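Local coordinates for protein tyrocidine synthetase 3 (Brevibacillus brevis, PDB 2JGP) that probably takes part in tyrocidine biosynthesis as a carrier-condensation bidomain of a nonribosomal peptide synthetase, whose condensation domain forms peptide bonds, at residues 276-285 with 373-381; 381-390 with 506-515. All coordinates share one frame; numbering follows the deposited sequence.

Interaction 1 of 2, residues 276-285 with 373-381; sequences WLQTFADDIP and NTLAMRNKP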
loop_
_atom_site.group_PDB
_atom_site.type_symbol
_atom_site.label_atom_id
_atom_site.label_comp_id
_atom_site.label_asym_id
_atom_site.label_seq_id
_atom_site.Cartn_x
_atom_site.Cartn_y
_atom_site.Cartn_z
ATOM N N TRP A 276 -6.472 -12.935 -11.205
ATOM C CA TRP A 276 -6.687 -11.594 -11.731
ATOM C C TRP A 276 -7.184 -11.605 -13.172
ATOM O O TRP A 276 -8.024 -10.788 -13.547
ATOM C CB TRP A 276 -5.404 -10.773 -11.609
ATOM C CG TRP A 276 -5.065 -10.503 -10.179
ATOM C CD1 TRP A 276 -4.050 -11.052 -9.463
ATOM C CD2 TRP A 276 -5.786 -9.660 -9.277
ATOM N NE1 TRP A 276 -4.075 -10.584 -8.171
ATOM C CE2 TRP A 276 -5.132 -9.727 -8.028
ATOM C CE3 TRP A 276 -6.917 -8.846 -9.403
ATOM C CZ2 TRP A 276 -5.569 -9.010 -6.912
ATOM C CZ3 TRP A 276 -7.346 -8.124 -8.302
ATOM C CH2 TRP A 276 -6.670 -8.214 -7.067
ATOM N N LEU A 277 -6.677 -12.538 -13.970
ATOM C CA LEU A 277 -7.110 -12.663 -15.360
ATOM C C LEU A 277 -8.578 -13.079 -15.422
ATOM O O LEU A 277 -9.335 -12.557 -16.236
ATOM C CB LEU A 277 -6.218 -13.644 -16.124
ATOM C CG LEU A 277 -4.735 -13.259 -16.196
ATOM C CD1 LEU A 277 -3.989 -14.186 -17.139
ATOM C CD2 LEU A 277 -4.553 -11.799 -16.610
ATOM N N GLN A 278 -8.971 -14.007 -14.550
ATOM C CA GLN A 278 -10.372 -14.420 -14.411
ATOM C C GLN A 278 -11.243 -13.246 -13.975
ATOM O O GLN A 278 -12.288 -12.988 -14.572
ATOM C CB GLN A 278 -10.503 -15.551 -13.378
ATOM C CG GLN A 278 -9.980 -16.902 -13.850
ATOM C CD GLN A 278 -9.623 -17.862 -12.709
ATOM O OE1 GLN A 278 -9.026 -18.909 -12.945
ATOM N NE2 GLN A 278 -9.975 -17.501 -11.475
ATOM N N THR A 279 -10.809 -12.543 -12.927
ATOM C CA THR A 279 -11.552 -11.408 -12.379
ATOM C C THR A 279 -11.895 -10.349 -13.436
ATOM O O THR A 279 -12.978 -9.762 -13.389
ATOM C CB THR A 279 -10.784 -10.742 -11.201
ATOM O OG1 THR A 279 -10.679 -11.666 -10.109
ATOM C CG2 THR A 279 -11.490 -9.475 -10.718
ATOM N N PHE A 280 -10.987 -10.121 -14.384
ATOM C CA PHE A 280 -11.181 -9.105 -15.426
ATOM C C PHE A 280 -11.287 -9.707 -16.835
ATOM O O PHE A 280 -10.903 -9.074 -17.819
ATOM C CB PHE A 280 -10.045 -8.075 -15.365
ATOM C CG PHE A 280 -9.976 -7.335 -14.062
ATOM C CD1 PHE A 280 -8.961 -7.585 -13.152
ATOM C CD2 PHE A 280 -10.942 -6.395 -13.737
ATOM C CE1 PHE A 280 -8.906 -6.901 -11.947
ATOM C CE2 PHE A 280 -10.895 -5.716 -12.534
ATOM C CZ PHE A 280 -9.878 -5.969 -11.637
ATOM N N ALA A 281 -11.829 -10.919 -16.926
ATOM C CA ALA A 281 -11.931 -11.635 -18.199
ATOM C C ALA A 281 -13.048 -11.086 -19.089
ATOM O O ALA A 281 -12.938 -11.099 -20.320
ATOM C CB ALA A 281 -12.146 -13.117 -17.948
ATOM N N ASP A 282 -14.115 -10.603 -18.457
ATOM C CA ASP A 282 -15.306 -10.120 -19.162
ATOM C C ASP A 282 -15.179 -8.625 -19.508
ATOM O O ASP A 282 -14.065 -8.127 -19.706
ATOM C CB ASP A 282 -16.556 -10.416 -18.316
ATOM C CG ASP A 282 -16.513 -9.752 -16.951
ATOM O OD1 ASP A 282 -17.590 -9.453 -16.397
ATOM O OD2 ASP A 282 -15.398 -9.541 -16.428
ATOM N N ASP A 283 -16.306 -7.914 -19.584
ATOM C CA ASP A 283 -16.316 -6.499 -19.969
ATOM C C ASP A 283 -15.859 -5.626 -18.801
ATOM O O ASP A 283 -16.575 -5.495 -17.807
ATOM C CB ASP A 283 -17.720 -6.064 -20.417
ATOM C CG ASP A 283 -18.439 -7.132 -21.217
ATOM O OD1 ASP A 283 -17.885 -7.591 -22.241
ATOM O OD2 ASP A 283 -19.560 -7.515 -20.810
ATOM N N ILE A 284 -14.671 -5.031 -18.925
ATOM C CA ILE A 284 -14.100 -4.202 -17.861
ATOM C C ILE A 284 -14.780 -2.830 -17.826
ATOM O O ILE A 284 -14.721 -2.086 -18.805
ATOM C CB ILE A 284 -12.578 -4.008 -18.041
ATOM C CG1 ILE A 284 -11.854 -5.356 -17.948
ATOM C CG2 ILE A 284 -12.025 -3.038 -16.989
ATOM C CD1 ILE A 284 -10.354 -5.257 -18.144
ATOM N N PRO A 285 -15.420 -2.488 -16.694
ATOM C CA PRO A 285 -16.195 -1.252 -16.616
ATOM C C PRO A 285 -15.336 0.002 -16.481
ATOM O O PRO A 285 -14.325 -0.011 -15.779
ATOM C CB PRO A 285 -17.025 -1.450 -15.347
ATOM C CG PRO A 285 -16.185 -2.306 -14.493
ATOM C CD PRO A 285 -15.459 -3.233 -15.422
ATOM N N ASN A 373 2.111 -1.760 -3.495
ATOM C CA ASN A 373 1.460 -2.424 -4.624
ATOM C C ASN A 373 0.046 -1.881 -4.658
ATOM O O ASN A 373 -0.424 -1.346 -3.661
ATOM C CB ASN A 373 1.445 -3.947 -4.396
ATOM C CG ASN A 373 1.111 -4.755 -5.658
ATOM O OD1 ASN A 373 1.188 -4.261 -6.788
ATOM N ND2 ASN A 373 0.761 -6.030 -5.455
ATOM N N THR A 374 -0.625 -1.987 -5.797
ATOM C CA THR A 374 -2.028 -1.600 -5.885
ATOM C C THR A 374 -2.819 -2.806 -6.365
ATOM O O THR A 374 -2.376 -3.546 -7.257
ATOM C CB THR A 374 -2.256 -0.411 -6.834
ATOM O OG1 THR A 374 -1.435 0.690 -6.433
ATOM C CG2 THR A 374 -3.721 0.028 -6.808
ATOM N N LEU A 375 -3.967 -3.023 -5.737
ATOM C CA LEU A 375 -4.889 -4.051 -6.165
ATOM C C LEU A 375 -6.078 -3.375 -6.830
ATOM O O LEU A 375 -6.620 -2.417 -6.292
ATOM C CB LEU A 375 -5.373 -4.866 -4.970
ATOM C CG LEU A 375 -4.290 -5.404 -4.035
ATOM C CD1 LEU A 375 -4.949 -6.143 -2.872
ATOM C CD2 LEU A 375 -3.302 -6.293 -4.783
ATOM N N ALA A 376 -6.478 -3.882 -7.992
ATOM C CA ALA A 376 -7.696 -3.426 -8.651
ATOM C C ALA A 376 -8.866 -4.165 -8.022
ATOM O O ALA A 376 -9.103 -5.333 -8.331
ATOM C CB ALA A 376 -7.630 -3.703 -10.141
ATOM N N MET A 377 -9.588 -3.492 -7.135
ATOM C CA MET A 377 -10.679 -4.119 -6.403
ATOM C C MET A 377 -12.000 -3.915 -7.147
ATOM O O MET A 377 -12.487 -2.786 -7.261
ATOM C CB MET A 377 -10.762 -3.528 -4.995
ATOM C CG MET A 377 -11.389 -4.438 -3.993
ATOM S SD MET A 377 -10.299 -5.805 -3.532
ATOM C CE MET A 377 -9.196 -5.057 -2.348
ATOM N N ARG A 378 -12.567 -5.009 -7.651
ATOM C CA ARG A 378 -13.816 -4.965 -8.413
ATOM C C ARG A 378 -14.984 -5.444 -7.563
ATOM O O ARG A 378 -14.924 -6.512 -6.960
ATOM C CB ARG A 378 -13.712 -5.828 -9.673
ATOM C CG ARG A 378 -14.959 -5.810 -10.553
ATOM C CD ARG A 378 -14.745 -6.672 -11.775
ATOM N NE ARG A 378 -15.869 -6.615 -12.711
ATOM C CZ ARG A 378 -15.809 -7.015 -13.979
ATOM N NH1 ARG A 378 -14.683 -7.511 -14.488
ATOM N NH2 ARG A 378 -16.883 -6.920 -14.753
ATOM N N ASN A 379 -16.049 -4.652 -7.537
ATOM C CA ASN A 379 -17.263 -5.004 -6.812
ATOM C C ASN A 379 -18.491 -4.595 -7.605
ATOM O O ASN A 379 -18.403 -3.780 -8.523
ATOM C CB ASN A 379 -17.266 -4.339 -5.438
ATOM C CG ASN A 379 -16.362 -5.045 -4.455
ATOM O OD1 ASN A 379 -15.271 -4.562 -4.129
ATOM N ND2 ASN A 379 -16.795 -6.215 -3.998
ATOM N N LYS A 380 -19.633 -5.165 -7.231
ATOM C CA LYS A 380 -20.864 -5.010 -7.988
ATOM C C LYS A 380 -21.995 -4.513 -7.095
ATOM O O LYS A 380 -22.855 -5.294 -6.675
ATOM C CB LYS A 380 -21.218 -6.328 -8.676
ATOM C CG LYS A 380 -20.173 -6.724 -9.717
ATOM C CD LYS A 380 -20.538 -7.978 -10.472
ATOM C CE LYS A 380 -19.384 -8.432 -11.353
ATOM N NZ LYS A 380 -19.666 -9.748 -11.985
ATOM N N PRO A 381 -21.980 -3.204 -6.783
ATOM C CA PRO A 381 -23.027 -2.595 -5.965
ATOM C C PRO A 381 -24.348 -2.467 -6.734
ATOM O O PRO A 381 -24.689 -1.395 -7.239
ATOM C CB PRO A 381 -22.438 -1.227 -5.604
ATOM C CG PRO A 381 -21.525 -0.904 -6.724
ATOM C CD PRO A 381 -20.950 -2.219 -7.178
HETATM O O HOH W 1 -17.410 -10.231 -13.867
#
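Arg378 and Asp282 form a two-pronged salt bridge: NH1 of Arg378 donates to OD2 of Asp282 at 2.9 Å, and a weak second bond runs from NH2 to OD1 at 3.1 Å. Both bonds are bent; the carboxylate and guanidinium planes are nearly parallel (17° apart) but not coplanar, OD2 lying 32° out of the guanidinium plane. The arginine chain is extended, with CG anti to the backbone N (chi1 -178°), and this carries the charge from the strand across to the loop that follows helix 267-279. Asp349 forms a second salt bridge with NH2, and Pro285 CD lies over one guanidinium face, 4.0 Å above its plane. On the opposite face a water bridges Asp282 OD1 and Lys380 NZ, accepting from the lysine and donating to the carboxylate.

Toward the start of the strand, apolar groups take over. Phe280 CZ abuts Ala376 CB at 3.5 Å, with Ala376 O at the ring edge, while Thr279 CG2 covers one face of the phenyl. Trp276 directs CZ3 at the same carbonyl, Ala376 O, 3.3 Å away, and its CZ2 meets Leu375 CD2 at 4.1 Å. A hydrogen bond to His404 O satisfies the buried indole NE1.

Within the condensation domain, the contact thus joins the end of helix 267-279 to strand 373-379, which pairs antiparallel with strand 350-356; Ile351 touches Phe280, and Leu412 of helix 409-415 packs on Trp276.

Interaction 2 of 2, residues 381-390 with 506-515; sequences PQREKTFSEF and IVQNPHIRLG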
loop_
_atom_site.group_PDB
_atom_site.type_symbol
_atom_site.label_atom_id
_atom_site.label_comp_id
_atom_site.label_asym_id
_atom_site.label_seq_id
_atom_site.Cartn_x
_atom_site.Cartn_y
_atom_site.Cartn_z
ATOM N N PRO A 381 -21.980 -3.204 -6.783
ATOM C CA PRO A 381 -23.027 -2.595 -5.965
ATOM C C PRO A 381 -24.348 -2.467 -6.734
ATOM O O PRO A 381 -24.689 -1.395 -7.239
ATOM C CB PRO A 381 -22.438 -1.227 -5.604
ATOM C CG PRO A 381 -21.525 -0.904 -6.724
ATOM C CD PRO A 381 -20.950 -2.219 -7.178
ATOM N N GLN A 382 -25.066 -3.581 -6.818
ATOM C CA GLN A 382 -26.356 -3.640 -7.484
ATOM C C GLN A 382 -27.473 -3.138 -6.562
ATOM O O GLN A 382 -27.458 -3.390 -5.357
ATOM C CB GLN A 382 -26.641 -5.072 -7.954
ATOM C CG GLN A 382 -25.640 -5.582 -8.997
ATOM C CD GLN A 382 -25.701 -7.091 -9.210
ATOM O OE1 GLN A 382 -26.596 -7.768 -8.713
ATOM N NE2 GLN A 382 -24.737 -7.620 -9.952
ATOM N N ARG A 383 -28.439 -2.435 -7.151
ATOM C CA ARG A 383 -29.519 -1.770 -6.405
ATOM C C ARG A 383 -30.326 -2.708 -5.499
ATOM O O ARG A 383 -30.794 -2.294 -4.436
ATOM C CB ARG A 383 -30.474 -1.067 -7.385
ATOM C CG ARG A 383 -31.389 -2.020 -8.151
ATOM C CD ARG A 383 -31.880 -1.435 -9.472
ATOM N NE ARG A 383 -30.926 -1.666 -10.559
ATOM C CZ ARG A 383 -31.069 -1.199 -11.798
ATOM N NH1 ARG A 383 -32.134 -0.475 -12.139
ATOM N NH2 ARG A 383 -30.138 -1.464 -12.710
ATOM N N GLU A 384 -30.485 -3.959 -5.929
ATOM C CA GLU A 384 -31.327 -4.931 -5.232
ATOM C C GLU A 384 -30.622 -5.591 -4.048
ATOM O O GLU A 384 -31.274 -6.184 -3.199
ATOM C CB GLU A 384 -31.819 -6.007 -6.212
ATOM C CG GLU A 384 -32.601 -5.435 -7.399
ATOM C CD GLU A 384 -33.086 -6.498 -8.379
ATOM O OE1 GLU A 384 -33.871 -7.386 -7.971
ATOM O OE2 GLU A 384 -32.700 -6.425 -9.569
ATOM N N LYS A 385 -29.297 -5.496 -3.995
ATOM C CA LYS A 385 -28.530 -6.103 -2.907
ATOM C C LYS A 385 -28.725 -5.338 -1.605
ATOM O O LYS A 385 -28.876 -4.123 -1.616
ATOM C CB LYS A 385 -27.039 -6.137 -3.256
ATOM C CG LYS A 385 -26.695 -7.151 -4.325
ATOM C CD LYS A 385 -25.220 -7.127 -4.665
ATOM C CE LYS A 385 -24.905 -8.152 -5.737
ATOM N NZ LYS A 385 -23.524 -8.009 -6.265
ATOM N N THR A 386 -28.722 -6.054 -0.482
ATOM C CA THR A 386 -28.683 -5.411 0.826
ATOM C C THR A 386 -27.252 -4.949 1.042
ATOM O O THR A 386 -26.320 -5.554 0.501
ATOM C CB THR A 386 -29.099 -6.369 1.962
ATOM O OG1 THR A 386 -28.145 -7.421 2.077
ATOM C CG2 THR A 386 -30.484 -6.968 1.701
ATOM N N PHE A 387 -27.056 -3.874 1.799
ATOM C CA PHE A 387 -25.690 -3.441 2.085
ATOM C C PHE A 387 -24.945 -4.561 2.798
ATOM O O PHE A 387 -23.770 -4.787 2.538
ATOM C CB PHE A 387 -25.635 -2.164 2.924
ATOM C CG PHE A 387 -24.233 -1.731 3.250
ATOM C CD1 PHE A 387 -23.462 -1.073 2.303
ATOM C CD2 PHE A 387 -23.673 -2.010 4.491
ATOM C CE1 PHE A 387 -22.156 -0.687 2.590
ATOM C CE2 PHE A 387 -22.369 -1.630 4.788
ATOM C CZ PHE A 387 -21.609 -0.969 3.834
ATOM N N SER A 388 -25.643 -5.269 3.682
ATOM C CA SER A 388 -25.039 -6.376 4.422
ATOM C C SER A 388 -24.432 -7.425 3.487
ATOM O O SER A 388 -23.275 -7.822 3.662
ATOM C CB SER A 388 -26.072 -7.021 5.352
ATOM O OG SER A 388 -25.476 -8.058 6.111
ATOM N N GLU A 389 -25.186 -7.855 2.478
ATOM C CA GLU A 389 -24.679 -8.878 1.560
ATOM C C GLU A 389 -23.609 -8.309 0.620
ATOM O O GLU A 389 -22.652 -9.004 0.285
ATOM C CB GLU A 389 -25.809 -9.543 0.770
ATOM C CG GLU A 389 -26.354 -8.745 -0.386
ATOM C CD GLU A 389 -27.503 -9.455 -1.073
ATOM O OE1 GLU A 389 -28.623 -8.899 -1.096
ATOM O OE2 GLU A 389 -27.281 -10.580 -1.570
ATOM N N PHE A 390 -23.773 -7.055 0.200
ATOM C CA PHE A 390 -22.757 -6.378 -0.613
ATOM C C PHE A 390 -21.438 -6.259 0.151
ATOM O O PHE A 390 -20.361 -6.529 -0.400
ATOM C CB PHE A 390 -23.220 -4.985 -1.049
ATOM C CG PHE A 390 -22.168 -4.218 -1.799
ATOM C CD1 PHE A 390 -21.703 -4.682 -3.024
ATOM C CD2 PHE A 390 -21.612 -3.058 -1.270
ATOM C CE1 PHE A 390 -20.719 -3.991 -3.717
ATOM C CE2 PHE A 390 -20.625 -2.363 -1.958
ATOM C CZ PHE A 390 -20.177 -2.833 -3.184
ATOM N N ILE A 506 -26.193 3.187 6.668
ATOM C CA ILE A 506 -25.820 1.776 6.770
ATOM C C ILE A 506 -25.516 1.370 8.221
ATOM O O ILE A 506 -25.729 0.217 8.595
ATOM C CB ILE A 506 -24.663 1.385 5.804
ATOM C CG1 ILE A 506 -23.357 2.113 6.131
ATOM C CG2 ILE A 506 -25.063 1.676 4.366
ATOM C CD1 ILE A 506 -22.696 1.661 7.422
ATOM N N VAL A 507 -25.039 2.312 9.035
ATOM C CA VAL A 507 -24.882 2.062 10.474
ATOM C C VAL A 507 -26.264 1.930 11.147
ATOM O O VAL A 507 -26.478 1.043 11.988
ATOM C CB VAL A 507 -24.041 3.170 11.162
ATOM C CG1 VAL A 507 -24.151 3.080 12.684
ATOM C CG2 VAL A 507 -22.580 3.062 10.745
ATOM N N GLN A 508 -27.191 2.813 10.770
ATOM C CA GLN A 508 -28.583 2.747 11.238
ATOM C C GLN A 508 -29.226 1.404 10.894
ATOM O O GLN A 508 -29.874 0.780 11.736
ATOM C CB GLN A 508 -29.407 3.879 10.604
ATOM C CG GLN A 508 -30.893 3.940 11.038
ATOM C CD GLN A 508 -31.745 4.807 10.123
ATOM O OE1 GLN A 508 -32.924 5.049 10.397
ATOM N NE2 GLN A 508 -31.152 5.288 9.036
ATOM N N ASN A 509 -29.044 0.972 9.648
ATOM C CA ASN A 509 -29.670 -0.247 9.142
ATOM C C ASN A 509 -28.796 -0.904 8.071
ATOM O O ASN A 509 -28.924 -0.572 6.887
ATOM C CB ASN A 509 -31.054 0.077 8.568
ATOM C CG ASN A 509 -31.777 -1.153 8.034
ATOM O OD1 ASN A 509 -31.354 -2.292 8.253
ATOM N ND2 ASN A 509 -32.878 -0.922 7.326
ATOM N N PRO A 510 -27.915 -1.839 8.483
ATOM C CA PRO A 510 -27.009 -2.514 7.549
ATOM C C PRO A 510 -27.711 -3.368 6.493
ATOM O O PRO A 510 -27.093 -3.720 5.494
ATOM C CB PRO A 510 -26.153 -3.408 8.450
ATOM C CG PRO A 510 -26.401 -2.960 9.840
ATOM C CD PRO A 510 -27.719 -2.298 9.871
ATOM N N HIS A 511 -28.977 -3.709 6.714
ATOM C CA HIS A 511 -29.708 -4.556 5.777
ATOM C C HIS A 511 -30.520 -3.759 4.762
ATOM O O HIS A 511 -31.203 -4.341 3.919
ATOM C CB HIS A 511 -30.578 -5.532 6.559
ATOM C CG HIS A 511 -29.789 -6.366 7.516
ATOM N ND1 HIS A 511 -29.038 -7.448 7.111
ATOM C CD2 HIS A 511 -29.583 -6.243 8.848
ATOM C CE1 HIS A 511 -28.432 -7.978 8.158
ATOM N NE2 HIS A 511 -28.745 -7.263 9.224
ATOM N N ILE A 512 -30.428 -2.434 4.831
ATOM C CA ILE A 512 -31.037 -1.565 3.826
ATOM C C ILE A 512 -30.526 -1.950 2.443
ATOM O O ILE A 512 -29.352 -2.283 2.278
ATOM C CB ILE A 512 -30.720 -0.077 4.092
ATOM C CG1 ILE A 512 -31.552 0.821 3.171
ATOM C CG2 ILE A 512 -29.222 0.200 3.926
ATOM C CD1 ILE A 512 -31.486 2.289 3.538
ATOM N N ARG A 513 -31.410 -1.928 1.455
ATOM C CA ARG A 513 -31.013 -2.256 0.092
ATOM C C ARG A 513 -30.363 -1.037 -0.550
ATOM O O ARG A 513 -30.752 0.104 -0.283
ATOM C CB ARG A 513 -32.199 -2.796 -0.712
ATOM C CG ARG A 513 -32.721 -4.119 -0.138
ATOM C CD ARG A 513 -33.711 -4.815 -1.052
ATOM N NE ARG A 513 -34.259 -6.029 -0.441
ATOM C CZ ARG A 513 -33.642 -7.210 -0.387
ATOM N NH1 ARG A 513 -32.434 -7.375 -0.902
ATOM N NH2 ARG A 513 -34.236 -8.243 0.196
ATOM N N LEU A 514 -29.348 -1.275 -1.376
ATOM C CA LEU A 514 -28.543 -0.181 -1.920
ATOM C C LEU A 514 -29.394 0.897 -2.596
ATOM O O LEU A 514 -29.151 2.090 -2.407
ATOM C CB LEU A 514 -27.485 -0.709 -2.898
ATOM C CG LEU A 514 -26.424 -1.671 -2.350
ATOM C CD1 LEU A 514 -25.233 -1.724 -3.296
ATOM C CD2 LEU A 514 -25.974 -1.303 -0.938
ATOM N N GLY A 515 -30.393 0.476 -3.367
ATOM C CA GLY A 515 -31.294 1.410 -4.042
ATOM C C GLY A 515 -32.143 2.254 -3.104
ATOM O O GLY A 515 -32.557 3.355 -3.462
#
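Thr386 and Arg513 form a single beta bridge, a non-hydrogen-bonded antiparallel pair flanked by the bonds from Leu514 N to Lys385 O (2.9 Å) and from Phe387 N to Ile512 O (2.8 Å), and hydrogen bonding continues past it on either side, from Gly515 N to Arg383 O and, weakly, from Ser388 N to Pro510 O.

Leu514 makes the largest apolar contribution. Its CD1 lies 3.7 Å from Pro381 CB and over one face of the Phe390 ring, while CD2 packs on Phe387 CA and CB. Phe387 has CG anti to its own N (chi1 179°), which turns the ring toward Ile506; there CG2 of Ile506 makes a CH-pi contact, 3.8 Å from the ring centroid and 16° off the normal. Pro510 O approaches the edge of this ring.

The bridge falls at the residue just before helix 387-403. Thr386 is its N-cap, and a capping box closes the first helical turn: Glu389 N donates to Thr386 OG1, and Thr386 N to Glu389 OE1. On the other segment a type I turn, 509-512, leads away from the end of helix 489-508, with an Asx turn in which His511 N donates to Asn509 OD1. Two helix termini of the condensation domain are thereby joined.

Apart from the backbone bonds, Arg513 NH1 donates to Glu384 O at 2.8 Å, with an N-H...O angle of 136°. Thr386 CG2 lies over a face of the guanidinium, 3.3 Å from NH1. Beside the weak Ser388 N to Pro510 O bond, Ser388 CB lies 3.5 Å from His511 ND1, and Ala335 and Val339 of helix 329-345 pack on Phe387.

Interactions 1 and 2 lie about 21 Å apart, centre to centre, on the same side of the chain's centre and within the condensation domain. They come in series: 276-285 meets 373-381 first, then 381-390 meets 506-515, with Pro381 belonging to both. That residue lies in the short connection from strand 373-379 to helix 387-403. The two sites touch directly, since Lys385 NZ probably donates to Lys380 O at 2.8 Å and Phe390 CE1 packs against Asn379 CB. The strand and the following helix start are therefore tied to two distant parts of the chain, the end of helix 267-279 and the segment after helix 489-508.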